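Local coordinates for protein extracellular sialidase/neuraminidase, putative (Aspergillus fumigatus, PDB 2XZI) that probably hydrolyses glycosides of sialic acids outside the cell, acting as a KDNase with a preference for KDN (deaminoneuraminic acid) over N-acetylneuraminic acid, at residues F15-M23 against I33-P41; N319-V329 against R373-P384. All coordinates share one frame; numbering follows the deposited sequence. Where two conformers were deposited one is given.

Interaction 1. Residues F15-M23 against I33-P41; sequences FPLFRSANM and IGFHSFRIP. With KDM (deamino-alpha-neuraminic acid), chain C.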
loop_
_atom_site.group_PDB
_atom_site.type_symbol
_atom_site.label_atom_id
_atom_site.label_comp_id
_atom_site.label_asym_id
_atom_site.label_seq_id
_atom_site.Cartn_x
_atom_site.Cartn_y
_atom_site.Cartn_z
ATOM N N PHE A 15 14.268 -8.184 5.774
ATOM C CA PHE A 15 15.420 -7.454 5.253
ATOM C C PHE A 15 14.969 -6.225 4.474
ATOM O O PHE A 15 13.847 -6.192 3.975
ATOM C CB PHE A 15 16.347 -8.363 4.406
ATOM C CG PHE A 15 15.653 -9.137 3.315
ATOM C CD1 PHE A 15 15.509 -8.607 2.029
ATOM C CD2 PHE A 15 15.199 -10.422 3.560
ATOM C CE1 PHE A 15 14.883 -9.354 1.017
ATOM C CE2 PHE A 15 14.564 -11.167 2.569
ATOM C CZ PHE A 15 14.398 -10.627 1.290
ATOM N N PRO A 16 15.838 -5.210 4.349
ATOM C CA PRO A 16 15.466 -4.059 3.498
ATOM C C PRO A 16 15.322 -4.474 2.031
ATOM O O PRO A 16 16.166 -5.227 1.499
ATOM C CB PRO A 16 16.630 -3.079 3.677
ATOM C CG PRO A 16 17.372 -3.580 4.904
ATOM C CD PRO A 16 17.173 -5.045 4.956
ATOM N N LEU A 17 14.246 -4.003 1.393
ATOM C CA LEU A 17 14.040 -4.291 -0.021
ATOM C C LEU A 17 14.212 -3.055 -0.905
ATOM O O LEU A 17 14.599 -3.167 -2.083
ATOM C CB LEU A 17 12.670 -4.948 -0.254
ATOM C CG LEU A 17 12.362 -5.394 -1.682
ATOM C CD1 LEU A 17 13.404 -6.422 -2.136
ATOM C CD2 LEU A 17 10.939 -5.953 -1.809
ATOM N N PHE A 18 13.893 -1.885 -0.367
ATOM C CA PHE A 18 14.134 -0.633 -1.081
ATOM C C PHE A 18 15.080 0.178 -0.213
ATOM O O PHE A 18 14.717 0.632 0.870
ATOM C CB PHE A 18 12.817 0.116 -1.357
ATOM C CG PHE A 18 11.888 -0.609 -2.301
ATOM C CD1 PHE A 18 10.987 -1.556 -1.828
ATOM C CD2 PHE A 18 11.902 -0.335 -3.662
ATOM C CE1 PHE A 18 10.127 -2.211 -2.693
ATOM C CE2 PHE A 18 11.048 -0.988 -4.554
ATOM C CZ PHE A 18 10.147 -1.929 -4.074
ATOM N N ARG A 19 16.322 0.284 -0.689
ATOM C CA ARG A 19 17.449 0.814 0.069
ATOM C C ARG A 19 17.701 2.258 -0.329
ATOM O O ARG A 19 18.040 2.542 -1.477
ATOM C CB ARG A 19 18.687 -0.040 -0.212
ATOM C CG ARG A 19 18.507 -1.501 0.221
ATOM C CD ARG A 19 19.717 -2.375 -0.138
ATOM N NE ARG A 19 20.883 -2.024 0.679
ATOM C CZ ARG A 19 21.178 -2.546 1.868
ATOM N NH1 ARG A 19 20.404 -3.486 2.408
ATOM N NH2 ARG A 19 22.249 -2.119 2.530
ATOM N N SER A 20 17.531 3.151 0.639
ATOM C CA SER A 20 17.678 4.599 0.418
ATOM C C SER A 20 19.124 5.001 0.087
ATOM O O SER A 20 20.063 4.215 0.288
ATOM C CB SER A 20 17.152 5.373 1.638
ATOM O OG SER A 20 17.531 4.738 2.850
ATOM N N ALA A 21 19.293 6.224 -0.410
ATOM C CA ALA A 21 20.594 6.683 -0.928
ATOM C C ALA A 21 21.751 6.661 0.091
ATOM O O ALA A 21 22.918 6.625 -0.305
ATOM C CB ALA A 21 20.451 8.072 -1.572
ATOM N N ASN A 22 21.432 6.680 1.384
ATOM C CA ASN A 22 22.427 6.670 2.469
ATOM C C ASN A 22 22.972 5.285 2.801
ATOM O O ASN A 22 23.973 5.155 3.540
ATOM C CB ASN A 22 21.829 7.267 3.744
ATOM C CG ASN A 22 20.629 6.472 4.259
ATOM O OD1 ASN A 22 19.785 6.032 3.471
ATOM N ND2 ASN A 22 20.551 6.286 5.570
ATOM N N MET A 23 22.302 4.246 2.313
ATOM C CA MET A 23 22.653 2.869 2.684
ATOM C C MET A 23 23.711 2.310 1.744
ATOM O O MET A 23 23.883 2.812 0.636
ATOM C CB MET A 23 21.409 1.975 2.639
ATOM C CG MET A 23 20.369 2.306 3.703
ATOM S SD MET A 23 18.854 1.335 3.559
ATOM C CE MET A 23 19.387 -0.248 4.207
ATOM N N ILE A 33 19.775 6.381 -12.373
ATOM C CA ILE A 33 18.884 7.234 -11.582
ATOM C C ILE A 33 18.663 6.649 -10.185
ATOM O O ILE A 33 18.202 5.505 -10.054
ATOM C CB ILE A 33 17.522 7.486 -12.295
ATOM C CG1 ILE A 33 17.692 8.319 -13.582
ATOM C CG2 ILE A 33 16.498 8.107 -11.321
ATOM C CD1 ILE A 33 18.182 9.724 -13.360
ATOM N N GLY A 34 19.019 7.426 -9.167
ATOM C CA GLY A 34 18.855 7.003 -7.784
ATOM C C GLY A 34 17.802 7.803 -7.057
ATOM O O GLY A 34 17.172 8.719 -7.623
ATOM N N PHE A 35 17.618 7.461 -5.787
ATOM C CA PHE A 35 16.525 8.018 -4.994
ATOM C C PHE A 35 16.962 8.240 -3.562
ATOM O O PHE A 35 17.527 7.332 -2.906
ATOM C CB PHE A 35 15.287 7.101 -5.050
ATOM C CG PHE A 35 14.804 6.834 -6.442
ATOM C CD1 PHE A 35 13.921 7.693 -7.062
ATOM C CD2 PHE A 35 15.269 5.740 -7.152
ATOM C CE1 PHE A 35 13.484 7.459 -8.356
ATOM C CE2 PHE A 35 14.853 5.490 -8.463
ATOM C CZ PHE A 35 13.960 6.339 -9.073
ATOM N N HIS A 36 16.706 9.447 -3.066
ATOM C CA HIS A 36 16.946 9.764 -1.682
ATOM C C HIS A 36 16.187 8.783 -0.788
ATOM O O HIS A 36 16.762 8.182 0.128
ATOM C CB HIS A 36 16.495 11.206 -1.444
ATOM C CG HIS A 36 16.656 11.657 -0.031
ATOM N ND1 HIS A 36 15.771 11.315 0.968
ATOM C CD2 HIS A 36 17.597 12.440 0.548
ATOM C CE1 HIS A 36 16.166 11.858 2.108
ATOM N NE2 HIS A 36 17.277 12.538 1.881
ATOM N N SER A 37 14.896 8.631 -1.079
ATOM C CA SER A 37 13.971 7.867 -0.248
ATOM C C SER A 37 13.034 7.017 -1.055
ATOM O O SER A 37 12.723 7.305 -2.216
ATOM C CB SER A 37 13.141 8.825 0.592
ATOM O OG SER A 37 13.911 9.385 1.640
ATOM N N PHE A 38 12.577 5.960 -0.409
ATOM C CA PHE A 38 11.493 5.147 -0.930
ATOM C C PHE A 38 10.401 5.149 0.107
ATOM O O PHE A 38 10.666 4.941 1.281
ATOM C CB PHE A 38 11.965 3.736 -1.200
ATOM C CG PHE A 38 13.028 3.654 -2.271
ATOM C CD1 PHE A 38 12.667 3.617 -3.606
ATOM C CD2 PHE A 38 14.380 3.610 -1.940
ATOM C CE1 PHE A 38 13.619 3.530 -4.612
ATOM C CE2 PHE A 38 15.343 3.551 -2.950
ATOM C CZ PHE A 38 14.959 3.490 -4.280
ATOM N N ARG A 39 9.185 5.448 -0.344
ATOM C CA ARG A 39 8.000 5.474 0.527
ATOM C C ARG A 39 6.807 4.888 -0.205
ATOM O O ARG A 39 6.875 4.619 -1.405
ATOM C CB ARG A 39 7.690 6.914 0.947
ATOM C CG ARG A 39 8.607 7.483 2.034
ATOM C CD ARG A 39 7.929 8.606 2.817
ATOM N NE ARG A 39 6.735 8.080 3.453
ATOM C CZ ARG A 39 5.678 8.787 3.822
ATOM N NH1 ARG A 39 5.642 10.102 3.677
ATOM N NH2 ARG A 39 4.632 8.143 4.335
ATOM N N ILE A 40 5.731 4.668 0.547
ATOM C CA ILE A 40 4.427 4.332 -0.033
ATOM C C ILE A 40 4.423 2.966 -0.741
ATOM O O ILE A 40 4.243 2.886 -1.957
ATOM C CB ILE A 40 3.876 5.466 -0.965
ATOM C CG1 ILE A 40 4.230 6.887 -0.467
ATOM C CG2 ILE A 40 2.374 5.328 -1.123
ATOM C CD1 ILE A 40 3.757 7.233 0.919
ATOM N N PRO A 41 4.629 1.884 0.031
ATOM C CA PRO A 41 4.709 0.519 -0.511
ATOM C C PRO A 41 3.378 -0.069 -0.984
ATOM O O PRO A 41 2.305 0.268 -0.469
ATOM C CB PRO A 41 5.216 -0.301 0.681
ATOM C CG PRO A 41 4.682 0.456 1.871
ATOM C CD PRO A 41 4.892 1.899 1.483
HETATM C C2 KDM C . 1.554 11.516 3.785
HETATM C C1 KDM C . 1.896 10.941 5.153
HETATM C C3 KDM C . 2.238 10.704 2.669
HETATM C C4 KDM C . 1.471 10.747 1.316
HETATM C C5 KDM C . 0.412 11.852 1.212
HETATM C C6 KDM C . -0.578 11.719 2.396
HETATM C C7 KDM C . -1.536 12.915 2.522
HETATM C C8 KDM C . -2.606 12.638 3.594
HETATM C C9 KDM C . -3.528 13.833 3.763
HETATM O O5 KDM C . -0.267 11.808 -0.069
HETATM O O1A KDM C . 2.938 10.253 5.268
HETATM O O1B KDM C . 1.095 11.227 6.075
HETATM O O4 KDM C . 2.431 10.934 0.276
HETATM O O6 KDM C . 0.096 11.555 3.688
HETATM O O7 KDM C . -0.784 14.076 2.882
HETATM O O8 KDM C . -3.417 11.514 3.223
HETATM O O9 KDM C . -4.262 13.989 2.537
HETATM O O2 KDM C . 2.069 12.853 3.813
#

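Interaction 2. Residues N319-V329 against R373-P384; sequences NYGRKLEDAKV and RRFNLSWILNGP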
loop_
_atom_site.group_PDB
_atom_site.type_symbol
_atom_site.label_atom_id
_atom_site.label_comp_id
_atom_site.label_asym_id
_atom_site.label_seq_id
_atom_site.Cartn_x
_atom_site.Cartn_y
_atom_site.Cartn_z
ATOM N N ASN A 319 -7.470 -9.455 17.256
ATOM C CA ASN A 319 -6.704 -9.809 18.449
ATOM C C ASN A 319 -5.588 -8.784 18.674
ATOM O O ASN A 319 -5.427 -7.838 17.896
ATOM C CB ASN A 319 -6.179 -11.259 18.402
ATOM C CG ASN A 319 -5.167 -11.539 17.257
ATOM O OD1 ASN A 319 -4.687 -10.640 16.556
ATOM N ND2 ASN A 319 -4.819 -12.817 17.101
ATOM N N TYR A 320 -4.827 -8.957 19.747
ATOM C CA TYR A 320 -3.693 -8.086 19.996
ATOM C C TYR A 320 -2.681 -8.208 18.854
ATOM O O TYR A 320 -2.140 -7.193 18.379
ATOM C CB TYR A 320 -3.042 -8.431 21.343
ATOM C CG TYR A 320 -1.854 -7.562 21.688
ATOM C CD1 TYR A 320 -0.609 -7.778 21.089
ATOM C CD2 TYR A 320 -1.975 -6.513 22.599
ATOM C CE1 TYR A 320 0.486 -6.982 21.378
ATOM C CE2 TYR A 320 -0.862 -5.705 22.908
ATOM C CZ TYR A 320 0.358 -5.954 22.286
ATOM O OH TYR A 320 1.471 -5.184 22.555
ATOM N N GLY A 321 -2.411 -9.444 18.450
ATOM C CA GLY A 321 -1.497 -9.713 17.354
ATOM C C GLY A 321 -0.070 -9.747 17.841
ATOM O O GLY A 321 0.209 -10.223 18.948
ATOM N N ARG A 322 0.837 -9.251 17.011
ATOM C CA ARG A 322 2.247 -9.234 17.358
ATOM C C ARG A 322 2.927 -7.960 16.855
ATOM O O ARG A 322 2.693 -7.510 15.736
ATOM C CB ARG A 322 2.958 -10.479 16.827
ATOM C CG ARG A 322 4.346 -10.665 17.423
ATOM C CD ARG A 322 4.896 -12.056 17.221
ATOM N NE ARG A 322 6.058 -12.246 18.088
ATOM C CZ ARG A 322 6.683 -13.402 18.278
ATOM N NH1 ARG A 322 6.270 -14.511 17.679
ATOM N NH2 ARG A 322 7.713 -13.444 19.122
ATOM N N LYS A 323 3.765 -7.381 17.701
ATOM C CA LYS A 323 4.581 -6.252 17.298
ATOM C C LYS A 323 5.648 -6.694 16.330
ATOM O O LYS A 323 6.363 -7.660 16.590
ATOM C CB LYS A 323 5.280 -5.624 18.508
ATOM C CG LYS A 323 4.355 -5.074 19.538
ATOM C CD LYS A 323 5.191 -4.487 20.674
ATOM C CE LYS A 323 4.326 -3.923 21.773
ATOM N NZ LYS A 323 5.159 -3.382 22.896
ATOM N N LEU A 324 5.790 -5.960 15.225
ATOM C CA LEU A 324 6.879 -6.262 14.283
ATOM C C LEU A 324 8.271 -6.119 14.913
ATOM O O LEU A 324 9.216 -6.798 14.486
ATOM C CB LEU A 324 6.800 -5.436 12.989
ATOM C CG LEU A 324 5.510 -5.599 12.198
ATOM C CD1 LEU A 324 5.638 -4.935 10.838
ATOM C CD2 LEU A 324 5.075 -7.069 12.046
ATOM N N GLU A 325 8.369 -5.293 15.959
ATOM C CA GLU A 325 9.648 -5.091 16.630
ATOM C C GLU A 325 10.139 -6.355 17.354
ATOM O O GLU A 325 11.298 -6.434 17.735
ATOM C CB GLU A 325 9.634 -3.842 17.536
ATOM C CG GLU A 325 8.315 -3.522 18.225
ATOM C CD GLU A 325 8.215 -2.069 18.684
ATOM O OE1 GLU A 325 9.151 -1.596 19.368
ATOM O OE2 GLU A 325 7.194 -1.403 18.369
ATOM N N ASP A 326 9.272 -7.359 17.502
ATOM C CA ASP A 326 9.699 -8.669 18.028
ATOM C C ASP A 326 10.666 -9.380 17.076
ATOM O O ASP A 326 11.393 -10.294 17.483
ATOM C CB ASP A 326 8.503 -9.599 18.260
ATOM C CG ASP A 326 7.607 -9.171 19.409
ATOM O OD1 ASP A 326 7.873 -8.143 20.056
ATOM O OD2 ASP A 326 6.619 -9.905 19.649
ATOM N N ALA A 327 10.644 -8.978 15.803
ATOM C CA ALA A 327 11.557 -9.483 14.786
ATOM C C ALA A 327 12.205 -8.257 14.116
ATOM O O ALA A 327 12.013 -8.010 12.928
ATOM C CB ALA A 327 10.795 -10.327 13.761
ATOM N N LYS A 328 12.978 -7.493 14.889
ATOM C CA LYS A 328 13.521 -6.218 14.417
ATOM C C LYS A 328 14.566 -6.395 13.312
ATOM O O LYS A 328 15.322 -7.383 13.281
ATOM C CB LYS A 328 14.108 -5.393 15.580
ATOM C CG LYS A 328 14.246 -3.901 15.288
ATOM C CD LYS A 328 15.061 -3.166 16.367
ATOM C CE LYS A 328 15.205 -1.673 16.055
ATOM N NZ LYS A 328 13.960 -0.888 16.310
ATOM N N VAL A 329 14.572 -5.429 12.399
ATOM C CA VAL A 329 15.594 -5.282 11.368
ATOM C C VAL A 329 16.613 -4.254 11.852
ATOM O O VAL A 329 16.251 -3.215 12.415
ATOM C CB VAL A 329 14.983 -4.796 10.024
ATOM C CG1 VAL A 329 16.060 -4.512 8.984
ATOM C CG2 VAL A 329 14.006 -5.805 9.490
ATOM N N ARG A 373 9.115 -8.205 4.830
ATOM C CA ARG A 373 8.988 -9.200 5.881
ATOM C C ARG A 373 8.185 -10.357 5.351
ATOM O O ARG A 373 7.217 -10.154 4.584
ATOM C CB ARG A 373 8.232 -8.640 7.063
ATOM C CG ARG A 373 8.942 -7.550 7.807
ATOM C CD ARG A 373 8.136 -7.095 9.024
ATOM N NE ARG A 373 8.985 -6.311 9.915
ATOM C CZ ARG A 373 9.839 -6.841 10.787
ATOM N NH1 ARG A 373 9.958 -8.158 10.906
ATOM N NH2 ARG A 373 10.586 -6.043 11.541
ATOM N N ARG A 374 8.579 -11.561 5.767
ATOM C CA ARG A 374 7.745 -12.748 5.640
ATOM C C ARG A 374 7.542 -13.326 7.021
ATOM O O ARG A 374 8.501 -13.434 7.794
ATOM C CB ARG A 374 8.403 -13.780 4.733
ATOM C CG ARG A 374 8.426 -13.369 3.284
ATOM C CD ARG A 374 9.526 -14.052 2.449
ATOM N NE ARG A 374 9.751 -15.446 2.821
ATOM C CZ ARG A 374 8.999 -16.471 2.424
ATOM N NH1 ARG A 374 7.970 -16.273 1.605
ATOM N NH2 ARG A 374 9.266 -17.696 2.876
ATOM N N PHE A 375 6.315 -13.726 7.336
ATOM C CA PHE A 375 6.055 -14.430 8.585
ATOM C C PHE A 375 4.826 -15.277 8.400
ATOM O O PHE A 375 3.993 -14.984 7.544
ATOM C CB PHE A 375 5.884 -13.447 9.761
ATOM C CG PHE A 375 4.981 -12.274 9.468
ATOM C CD1 PHE A 375 3.617 -12.398 9.579
ATOM C CD2 PHE A 375 5.510 -11.037 9.114
ATOM C CE1 PHE A 375 2.783 -11.322 9.325
ATOM C CE2 PHE A 375 4.678 -9.956 8.862
ATOM C CZ PHE A 375 3.306 -10.109 8.977
ATOM N N ASN A 376 4.715 -16.354 9.167
ATOM C CA ASN A 376 3.511 -17.162 9.108
ATOM C C ASN A 376 2.530 -16.836 10.220
ATOM O O ASN A 376 2.803 -16.019 11.103
ATOM C CB ASN A 376 3.822 -18.662 9.032
ATOM C CG ASN A 376 4.588 -19.189 10.237
ATOM O OD1 ASN A 376 4.915 -18.461 11.188
ATOM N ND2 ASN A 376 4.892 -20.475 10.189
ATOM N N LEU A 377 1.354 -17.444 10.134
ATOM C CA LEU A 377 0.319 -17.234 11.138
ATOM C C LEU A 377 0.828 -17.654 12.508
ATOM O O LEU A 377 0.561 -16.979 13.504
ATOM C CB LEU A 377 -0.948 -18.006 10.782
ATOM C CG LEU A 377 -1.714 -17.529 9.554
ATOM C CD1 LEU A 377 -2.790 -18.558 9.256
ATOM C CD2 LEU A 377 -2.301 -16.126 9.751
ATOM N N SER A 378 1.575 -18.760 12.555
ATOM C CA SER A 378 2.159 -19.220 13.810
ATOM C C SER A 378 3.007 -18.149 14.480
ATOM O O SER A 378 2.941 -17.973 15.681
ATOM C CB SER A 378 3.033 -20.433 13.578
ATOM O OG SER A 378 3.642 -20.784 14.800
ATOM N N TRP A 379 3.790 -17.421 13.693
ATOM C CA TRP A 379 4.594 -16.351 14.266
ATOM C C TRP A 379 3.709 -15.300 14.949
ATOM O O TRP A 379 3.993 -14.879 16.075
ATOM C CB TRP A 379 5.530 -15.717 13.233
ATOM C CG TRP A 379 6.399 -14.673 13.836
ATOM C CD1 TRP A 379 7.581 -14.866 14.487
ATOM C CD2 TRP A 379 6.142 -13.266 13.874
ATOM N NE1 TRP A 379 8.087 -13.665 14.916
ATOM C CE2 TRP A 379 7.229 -12.662 14.549
ATOM C CE3 TRP A 379 5.106 -12.450 13.392
ATOM C CZ2 TRP A 379 7.306 -11.277 14.763
ATOM C CZ3 TRP A 379 5.191 -11.070 13.587
ATOM C CH2 TRP A 379 6.284 -10.499 14.266
ATOM N N ILE A 380 2.620 -14.898 14.302
ATOM C CA ILE A 380 1.722 -13.922 14.912
ATOM C C ILE A 380 1.115 -14.474 16.197
ATOM O O ILE A 380 1.113 -13.801 17.232
ATOM C CB ILE A 380 0.567 -13.531 13.975
ATOM C CG1 ILE A 380 1.100 -12.980 12.645
ATOM C CG2 ILE A 380 -0.334 -12.491 14.647
ATOM C CD1 ILE A 380 0.003 -12.680 11.583
ATOM N N LEU A 381 0.588 -15.693 16.111
ATOM C CA LEU A 381 -0.151 -16.329 17.221
ATOM C C LEU A 381 0.692 -16.676 18.443
ATOM O O LEU A 381 0.166 -16.751 19.550
ATOM C CB LEU A 381 -0.890 -17.572 16.722
ATOM C CG LEU A 381 -1.986 -17.265 15.707
ATOM C CD1 LEU A 381 -2.387 -18.558 14.983
ATOM C CD2 LEU A 381 -3.170 -16.579 16.382
ATOM N N ASN A 382 1.988 -16.881 18.242
ATOM C CA ASN A 382 2.903 -17.174 19.338
ATOM C C ASN A 382 3.549 -15.923 19.938
ATOM O O ASN A 382 4.494 -16.015 20.728
ATOM C CB ASN A 382 3.912 -18.234 18.889
ATOM C CG ASN A 382 3.278 -19.616 18.843
ATOM O OD1 ASN A 382 2.949 -20.191 19.883
ATOM N ND2 ASN A 382 3.083 -20.154 17.638
ATOM N N GLY A 383 3.017 -14.752 19.585
ATOM C CA GLY A 383 3.480 -13.486 20.147
ATOM C C GLY A 383 3.220 -13.441 21.650
ATOM O O GLY A 383 2.246 -14.037 22.121
ATOM N N PRO A 384 4.080 -12.735 22.399
ATOM C CA PRO A 384 4.045 -12.720 23.866
ATOM C C PRO A 384 2.863 -11.947 24.458
ATOM O O PRO A 384 2.641 -12.013 25.662
ATOM C CB PRO A 384 5.368 -12.034 24.225
ATOM C CG PRO A 384 5.619 -11.129 23.097
ATOM C CD PRO A 384 5.191 -11.917 21.884
HETATM O O HOH W 1 10.522 -13.201 16.475
#

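Interaction 1. Residues F15-M23 against I33-P41
O1A of the bound KDM is gripped by two nitrogens of Arg-39: NH2 at 2.9 Å and NH1 at 3.1 Å. The carboxylate oxygen lies at the edge of the guanidinium, near its plane. A bend at chi3 (60°) turns the Arg-39 end toward the sugar, and Ile-40 CD1 lies over one guanidinium face. Glu-354 forms a salt bridge with Arg-39 NE and so helps to fix the group.

The segments meet away from the sugar. Ala-21 N donates to His-36 O at 3.2 Å and 164°, approaching from above the carbonyl plane. Ser-20 CB rests on the same oxygen. Ser-20 OG is turned to Asn-22 OD1 at 2.7 Å, within the turn from Ser-20 to Met-23. Further along, Phe-18 CB sits 3.7 Å from Phe-38 CG and makes an off-centre CH-pi contact with that ring. The two rings are oblique, with planes at 47°. Arg-19 O approaches the edge of the Phe-38 ring, 3.2 Å from CE2.

Arg-245 and Arg-302 also hydrogen-bond KDM, consistent with the arginine triad of sialidases, which probably holds the sugar's negative carboxylate. Strand 37-45 thus serves the pocket; its join to segment 15-23 is mostly apolar, with a backbone bond.

Interaction 2. Residues N319-V329 against R373-P384
Arg-373 reaches Ala-327 O end-on with two nitrogens, NH2 at 2.8 Å and NH1 at 2.9 Å. The oxygen lies in the guanidinium plane, and both donors come from one face of its carbonyl. Leu-324 CB lies over one face of the guanidinium and Val-329 CG2 over the opposite one. A salt bridge from NH2 to Glu-335 further fixes the group.

Phe-375 meets Leu-324 CD2 through CE2. Asn-376 then caps the short helix, its OD1 accepting from Trp-379 N.

Trp-379 carries the centre of the contact. With its CG anti to the backbone N (chi1 -177°), the indole reaches Arg-322 and offers it one face. The guanidinium lies flat on it, planes 11° apart, and Arg-322 CD sits 3.4 Å from the centroid of the six-membered ring. Arg-322 NH1 also donates to Trp-379 O at 2.8 Å and 166°. A water joins Trp-379 NE1 to Asp-326 O.

Ile-380 CG2 packs on Gly-321 CA at 4.0 Å. Gly-383 CA covers the other face of the Arg-322 guanidinium, so the cation is sandwiched. Arg-322 NE is held in plane by a salt bridge to Asp-326 OD2 (2.9 Å), and Pro-384 CD touches that oxygen.

The contact joins neighbouring sheets, consistent with adjacent beta-propeller blades. Helix 377-381 follows strand 368-375 and packs on edge strand 322-323, with Ile-380 also touching strands 305-310 and 349-356.

Overall arrangement
The centres of the two interactions lie about 24 Å apart, but they touch where Pro-16 CD meets Val-329 CG1 at 4.2 Å. Along the chain they come in series. Both reach one four-stranded antiparallel sheet, in which the N-terminal strand 12-18 pairs with the C-terminal strand 368-375. Interaction 1 joins this sheet to the next, which begins with strand 37-45. Interaction 2 joins it to the preceding sheet, which ends in strand 322-323. The six sheets fit the six-bladed beta-propeller of sialidases. This sheet closes the ring by pairing strands from the two ends of the chain, and the two interactions tie that closing blade to a neighbour each. Interaction 1 also reaches the KDM pocket.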